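Local coordinates for protein A putative transcriptional regulator (Rhodococcus sp., PDB 2HKU) that probably acts as a dimeric TetR-family transcriptional regulator that binds regulatory DNA through an N-terminal helix-turn-helix domain, at residues L32-G37 and V111-S116; F173-Q178 and E191-V196. All blocks are in the same frame, centred on the assembly; numbering follows the deposited sequence.

Contact 1 of 2, residues L32-G37 and V111-S116; sequences LFLEHG and VELFTS. With EDO (1,2-ethanediol), chain H.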
loop_
_atom_site.group_PDB
_atom_site.type_symbol
_atom_site.label_atom_id
_atom_site.label_comp_id
_atom_site.label_asym_id
_atom_site.label_seq_id
_atom_site.Cartn_x
_atom_site.Cartn_y
_atom_site.Cartn_z
ATOM N N LEU A 32 13.312 -17.336 1.316
ATOM C CA LEU A 32 12.404 -17.786 2.393
ATOM C C LEU A 32 11.463 -16.681 2.792
ATOM O O LEU A 32 10.276 -16.931 2.970
ATOM C CB LEU A 32 13.190 -18.266 3.613
ATOM C CG LEU A 32 13.712 -19.703 3.367
ATOM C CD1 LEU A 32 14.813 -20.043 4.268
ATOM C CD2 LEU A 32 12.595 -20.770 3.523
ATOM N N PHE A 33 12.001 -15.456 2.932
ATOM C CA PHE A 33 11.170 -14.238 3.165
ATOM C C PHE A 33 10.179 -13.914 2.054
ATOM O O PHE A 33 8.997 -13.486 2.316
ATOM C CB PHE A 33 12.074 -12.982 3.429
ATOM C CG PHE A 33 12.757 -12.982 4.800
ATOM C CD1 PHE A 33 12.142 -13.615 5.915
ATOM C CD2 PHE A 33 13.996 -12.326 5.002
ATOM C CE1 PHE A 33 12.780 -13.608 7.161
ATOM C CE2 PHE A 33 14.618 -12.327 6.218
ATOM C CZ PHE A 33 14.027 -12.943 7.301
ATOM N N LEU A 34 10.629 -14.048 0.799
ATOM C CA LEU A 34 9.707 -13.794 -0.303
ATOM C C LEU A 34 8.518 -14.743 -0.309
ATOM O O LEU A 34 7.416 -14.364 -0.664
ATOM C CB LEU A 34 10.402 -13.847 -1.672
ATOM C CG LEU A 34 11.220 -12.626 -2.134
ATOM C CD1 LEU A 34 12.041 -13.054 -3.422
ATOM C CD2 LEU A 34 10.335 -11.513 -2.476
ATOM N N GLU A 35 8.748 -15.960 0.119
ATOM C CA GLU A 35 7.732 -16.988 0.111
ATOM C C GLU A 35 6.841 -16.923 1.349
ATOM O O GLU A 35 5.606 -16.993 1.236
ATOM C CB GLU A 35 8.436 -18.334 0.033
ATOM C CG GLU A 35 7.407 -19.429 -0.094
ATOM C CD GLU A 35 7.972 -20.779 -0.476
ATOM O OE1 GLU A 35 9.229 -20.935 -0.518
ATOM O OE2 GLU A 35 7.136 -21.706 -0.696
ATOM N N HIS A 36 7.450 -16.814 2.537
ATOM C CA HIS A 36 6.685 -17.002 3.815
ATOM C C HIS A 36 6.628 -15.827 4.759
ATOM O O HIS A 36 5.910 -15.880 5.769
ATOM C CB HIS A 36 7.161 -18.258 4.574
ATOM C CG HIS A 36 6.984 -19.510 3.771
ATOM N ND1 HIS A 36 5.735 -20.019 3.453
ATOM C CD2 HIS A 36 7.889 -20.320 3.181
ATOM C CE1 HIS A 36 5.893 -21.095 2.703
ATOM N NE2 HIS A 36 7.187 -21.292 2.516
ATOM N N GLY A 37 7.405 -14.783 4.456
ATOM C CA GLY A 37 7.348 -13.530 5.188
ATOM C C GLY A 37 8.300 -13.545 6.337
ATOM O O GLY A 37 9.051 -14.470 6.545
ATOM N N VAL A 111 7.648 -6.353 -4.110
ATOM C CA VAL A 111 6.948 -5.116 -3.654
ATOM C C VAL A 111 6.235 -5.415 -2.316
ATOM O O VAL A 111 6.204 -4.582 -1.375
ATOM C CB VAL A 111 5.895 -4.636 -4.669
ATOM C CG1 VAL A 111 5.156 -3.377 -4.186
ATOM C CG2 VAL A 111 6.537 -4.379 -6.037
ATOM N N GLU A 112 5.559 -6.555 -2.270
ATOM C CA GLU A 112 4.793 -6.916 -1.081
ATOM C C GLU A 112 5.709 -7.110 0.149
ATOM O O GLU A 112 5.442 -6.565 1.238
ATOM C CB GLU A 112 3.924 -8.137 -1.359
ATOM C CG GLU A 112 3.281 -8.695 -0.100
ATOM C CD GLU A 112 2.597 -10.027 -0.322
ATOM O OE1 GLU A 112 2.363 -10.445 -1.517
ATOM O OE2 GLU A 112 2.298 -10.646 0.717
ATOM N N LEU A 113 6.820 -7.802 0.007
ATOM C CA LEU A 113 7.809 -7.780 1.082
ATOM C C LEU A 113 8.278 -6.382 1.543
ATOM O O LEU A 113 8.476 -6.139 2.771
ATOM C CB LEU A 113 9.055 -8.572 0.675
ATOM C CG LEU A 113 10.073 -9.020 1.667
ATOM C CD1 LEU A 113 9.311 -9.935 2.668
ATOM C CD2 LEU A 113 11.133 -9.837 0.919
ATOM N N PHE A 114 8.478 -5.463 0.594
ATOM C CA PHE A 114 9.005 -4.167 0.937
ATOM C C PHE A 114 7.885 -3.383 1.647
ATOM O O PHE A 114 8.164 -2.636 2.581
ATOM C CB PHE A 114 9.373 -3.407 -0.346
ATOM C CG PHE A 114 9.847 -1.990 -0.088
ATOM C CD1 PHE A 114 10.965 -1.741 0.715
ATOM C CD2 PHE A 114 9.185 -0.909 -0.699
ATOM C CE1 PHE A 114 11.421 -0.428 0.933
ATOM C CE2 PHE A 114 9.637 0.391 -0.529
ATOM C CZ PHE A 114 10.727 0.683 0.309
ATOM N N THR A 115 6.632 -3.514 1.180
ATOM C CA THR A 115 5.462 -2.956 1.956
ATOM C C THR A 115 5.414 -3.486 3.418
ATOM O O THR A 115 5.137 -2.690 4.361
ATOM C CB THR A 115 4.040 -3.086 1.202
ATOM O OG1 THR A 115 3.623 -4.458 1.165
ATOM C CG2 THR A 115 4.109 -2.506 -0.156
ATOM N N SER A 116 5.705 -4.779 3.624
ATOM C CA SER A 116 5.754 -5.363 4.990
ATOM C C SER A 116 6.886 -4.792 5.764
ATOM O O SER A 116 6.725 -4.404 6.984
ATOM C CB SER A 116 5.845 -6.880 5.004
ATOM O OG SER A 116 4.615 -7.323 4.449
HETATM C C1 EDO H . 2.108 -6.721 8.327
HETATM O O1 EDO H . 1.073 -7.779 8.485
HETATM C C2 EDO H . 3.517 -7.022 7.721
HETATM O O2 EDO H . 4.575 -6.119 8.313
#

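Contact 2 of 2, residues F173-Q178 and E191-V196; sequences FGLVIQ and EEAVAV. With EDO (1,2-ethanediol), chain F.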
loop_
_atom_site.group_PDB
_atom_site.type_symbol
_atom_site.label_atom_id
_atom_site.label_comp_id
_atom_site.label_asym_id
_atom_site.label_seq_id
_atom_site.Cartn_x
_atom_site.Cartn_y
_atom_site.Cartn_z
ATOM N N PHE A 173 2.194 0.203 -4.880
ATOM C CA PHE A 173 2.104 -0.315 -3.490
ATOM C C PHE A 173 0.683 -0.698 -3.102
ATOM O O PHE A 173 0.424 -1.838 -2.668
ATOM C CB PHE A 173 2.669 0.719 -2.482
ATOM C CG PHE A 173 4.143 1.052 -2.693
ATOM C CD1 PHE A 173 5.047 0.084 -3.129
ATOM C CD2 PHE A 173 4.606 2.334 -2.433
ATOM C CE1 PHE A 173 6.437 0.462 -3.313
ATOM C CE2 PHE A 173 5.952 2.726 -2.588
ATOM C CZ PHE A 173 6.831 1.831 -3.030
ATOM N N GLY A 174 -0.246 0.211 -3.340
ATOM C CA GLY A 174 -1.705 -0.019 -2.959
ATOM C C GLY A 174 -2.360 -1.122 -3.810
ATOM O O GLY A 174 -3.210 -1.902 -3.324
ATOM N N LEU A 175 -1.989 -1.199 -5.087
ATOM C CA LEU A 175 -2.481 -2.315 -5.933
ATOM C C LEU A 175 -1.907 -3.668 -5.533
ATOM O O LEU A 175 -2.644 -4.659 -5.453
ATOM C CB LEU A 175 -2.230 -2.091 -7.441
ATOM C CG LEU A 175 -2.951 -0.908 -7.971
ATOM C CD1 LEU A 175 -2.360 -0.203 -9.247
ATOM C CD2 LEU A 175 -4.410 -1.252 -8.122
ATOM N N VAL A 176 -0.624 -3.731 -5.266
ATOM C CA VAL A 176 -0.005 -4.982 -4.778
ATOM C C VAL A 176 -0.618 -5.426 -3.470
ATOM O O VAL A 176 -0.868 -6.592 -3.296
ATOM C CB VAL A 176 1.560 -4.921 -4.590
ATOM C CG1 VAL A 176 2.111 -6.151 -3.826
ATOM C CG2 VAL A 176 2.231 -4.842 -5.980
ATOM N N ILE A 177 -0.808 -4.508 -2.536
ATOM C CA ILE A 177 -1.346 -4.893 -1.252
ATOM C C ILE A 177 -2.775 -5.477 -1.393
ATOM O O ILE A 177 -3.086 -6.537 -0.841
ATOM C CB ILE A 177 -1.380 -3.649 -0.287
ATOM C CG1 ILE A 177 0.078 -3.312 0.109
ATOM C CG2 ILE A 177 -2.131 -4.076 0.958
ATOM C CD1 ILE A 177 0.322 -1.847 0.624
ATOM N N GLN A 178 -3.643 -4.794 -2.100
ATOM C CA GLN A 178 -5.035 -5.204 -2.216
ATOM C C GLN A 178 -5.206 -6.403 -3.088
ATOM O O GLN A 178 -6.118 -7.228 -2.925
ATOM C CB GLN A 178 -5.802 -4.108 -2.870
ATOM C CG GLN A 178 -5.975 -2.921 -1.823
ATOM C CD GLN A 178 -6.671 -1.808 -2.413
ATOM O OE1 GLN A 178 -7.883 -1.562 -2.129
ATOM N NE2 GLN A 178 -5.966 -1.037 -3.215
ATOM N N GLU A 191 -5.308 -8.151 -14.291
ATOM C CA GLU A 191 -5.777 -7.298 -15.359
ATOM C C GLU A 191 -6.415 -6.002 -14.845
ATOM O O GLU A 191 -6.188 -4.916 -15.369
ATOM C CB GLU A 191 -6.785 -8.117 -16.240
ATOM C CG GLU A 191 -7.185 -7.454 -17.533
ATOM C CD GLU A 191 -7.647 -8.463 -18.647
ATOM O OE1 GLU A 191 -8.086 -9.635 -18.341
ATOM O OE2 GLU A 191 -7.578 -8.031 -19.847
ATOM N N GLU A 192 -7.229 -6.103 -13.825
ATOM C CA GLU A 192 -7.845 -4.943 -13.284
ATOM C C GLU A 192 -6.840 -3.955 -12.671
ATOM O O GLU A 192 -7.013 -2.780 -12.873
ATOM C CB GLU A 192 -8.879 -5.329 -12.258
ATOM C CG GLU A 192 -10.121 -5.906 -12.967
ATOM C CD GLU A 192 -11.029 -6.571 -11.962
ATOM O OE1 GLU A 192 -10.590 -7.571 -11.373
ATOM O OE2 GLU A 192 -12.112 -6.009 -11.696
ATOM N N ALA A 193 -5.829 -4.470 -11.991
ATOM C CA ALA A 193 -4.762 -3.617 -11.333
ATOM C C ALA A 193 -3.925 -2.931 -12.419
ATOM O O ALA A 193 -3.667 -1.795 -12.341
ATOM C CB ALA A 193 -3.940 -4.438 -10.463
ATOM N N VAL A 194 -3.547 -3.652 -13.501
ATOM C CA VAL A 194 -2.908 -3.019 -14.610
ATOM C C VAL A 194 -3.722 -1.885 -15.204
ATOM O O VAL A 194 -3.202 -0.771 -15.486
ATOM C CB VAL A 194 -2.477 -4.102 -15.681
ATOM C CG1 VAL A 194 -2.052 -3.398 -16.923
ATOM C CG2 VAL A 194 -1.322 -4.919 -15.130
ATOM N N ALA A 195 -5.031 -2.118 -15.354
ATOM C CA ALA A 195 -5.944 -1.088 -15.866
ATOM C C ALA A 195 -6.043 0.162 -14.954
ATOM O O ALA A 195 -6.252 1.273 -15.418
ATOM C CB ALA A 195 -7.345 -1.684 -16.114
ATOM N N VAL A 196 -5.900 -0.001 -13.645
ATOM C CA VAL A 196 -5.921 1.223 -12.751
ATOM C C VAL A 196 -4.670 2.091 -13.133
ATOM O O VAL A 196 -4.783 3.292 -13.272
ATOM C CB VAL A 196 -5.900 0.826 -11.203
ATOM C CG1 VAL A 196 -5.438 1.961 -10.348
ATOM C CG2 VAL A 196 -7.319 0.235 -10.695
HETATM C C1 EDO F . -5.565 -1.054 -19.002
HETATM O O1 EDO F . -6.861 -0.544 -19.507
HETATM C C2 EDO F . -5.210 -2.539 -19.180
HETATM O O2 EDO F . -6.006 -3.463 -18.391
#

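Contact 1 of 2, residues L32-G37 and V111-S116
Phe33 O is approached by two groups of different kinds: Gly37 N donates a hydrogen bond to it (3.0 Å), closing the last turn of helix 21-36, and the methyl Leu113 CD1 comes up against it at 3.6 Å. The contact spans the domain boundary of a TetR-type fold, joining the first helix of the DNA-binding domain to helix 108-120 of the C-terminal domain. Leu113 carries the contact from helix 108-120. With its CG anti to the backbone N (chi1 -164°), it spreads its two methyls over the end of the helix: while CD1 meets the carbonyl, CD2 lies against Leu34 CD2 (3.9 Å) and Phe33 CB (4.1 Å). The side chains of Leu34 and Leu113 cross at about a right angle. Of the Phe33 side chain only CB comes near; the ring leads off to Ile45 and an edge-to-face meeting with Phe67. Since Leu113 also rests on Phe67 and Ala71, helix 63-87 completes the same apolar seam. Beyond Phe33 and Leu34 the chain leaves the helix at Gly37, whose phi is positive (90°). Helix 108-120 also meets the second subunit, where Thr115 packs on Ile177 of that subunit. An ethanediol, probably from the crystallisation liquor, donates from O2 to Ser116 O (3.1 Å) and also bonds Ser116 O of the second subunit. Within the helix Glu112 O accepts both Ser116 N at 3.0 Å and Thr115 OG1 at 2.8 Å, the hydroxyl oxygen lying only 15° from the carbonyl plane.

Contact 2 of 2, residues F173-Q178 and E191-V196
Leu175 points its CG away from its own carbonyl carbon (chi1 -63°), and Val196 turns CG1 anti to its backbone N (chi1 160°), which helps to bring Leu175 CD1 and Val196 CG1 together at 3.9 Å. The fork of Leu175 fits against Ala193 and Val196, one turn apart on helix 190-201: CD2 rests on Ala193 CB at 4.0 Å, and CD1 touches Ala193 O at 3.7 Å. Ala193 has only a methyl to interpose, and the helices come close here, with Leu175 CA 6.0 Å from Ala193 CA. Helices 161-181 and 190-201 belong to the C-terminal domain and, as in other TetR-family dimers, face the partner: Leu175 packs on Ser170 of the second subunit and Val196 on Lys166 of that subunit. In the same chain Tyr188 touches Leu175, and Leu104 touches Ala193. One turn on, the buried Gln178 amide folds back on its own helix, NE2 donating to Gly174 O at 2.9 Å from above the carbonyl plane, on the face opposite Gln178 N. No hydrogen bond or charge pair joins 173-178 to 191-196, so apolar burial and the fit of leucine against alanine and valine hold them together.

Contact 1 and contact 2 lie with their centres about 17 Å apart and are joined by helices 108-120 and 161-181, which pack directly on each other. Val111 CG1 meets Phe173 CD1 at 3.6 Å, and Glu112 CB meets Val176 CG1 at 3.6 Å; a hydrogen bond between Glu112 OE1 and Thr180 OG1 adds a polar tie. The two contacts are thus connected through these helices, from the helix preceding the predicted DNA-binding motif to helices that meet the second subunit. Both contacts also touch the second subunit. In TetR-family regulators effector signals generally pass between these domains; whether this packing carries such a signal here is not known.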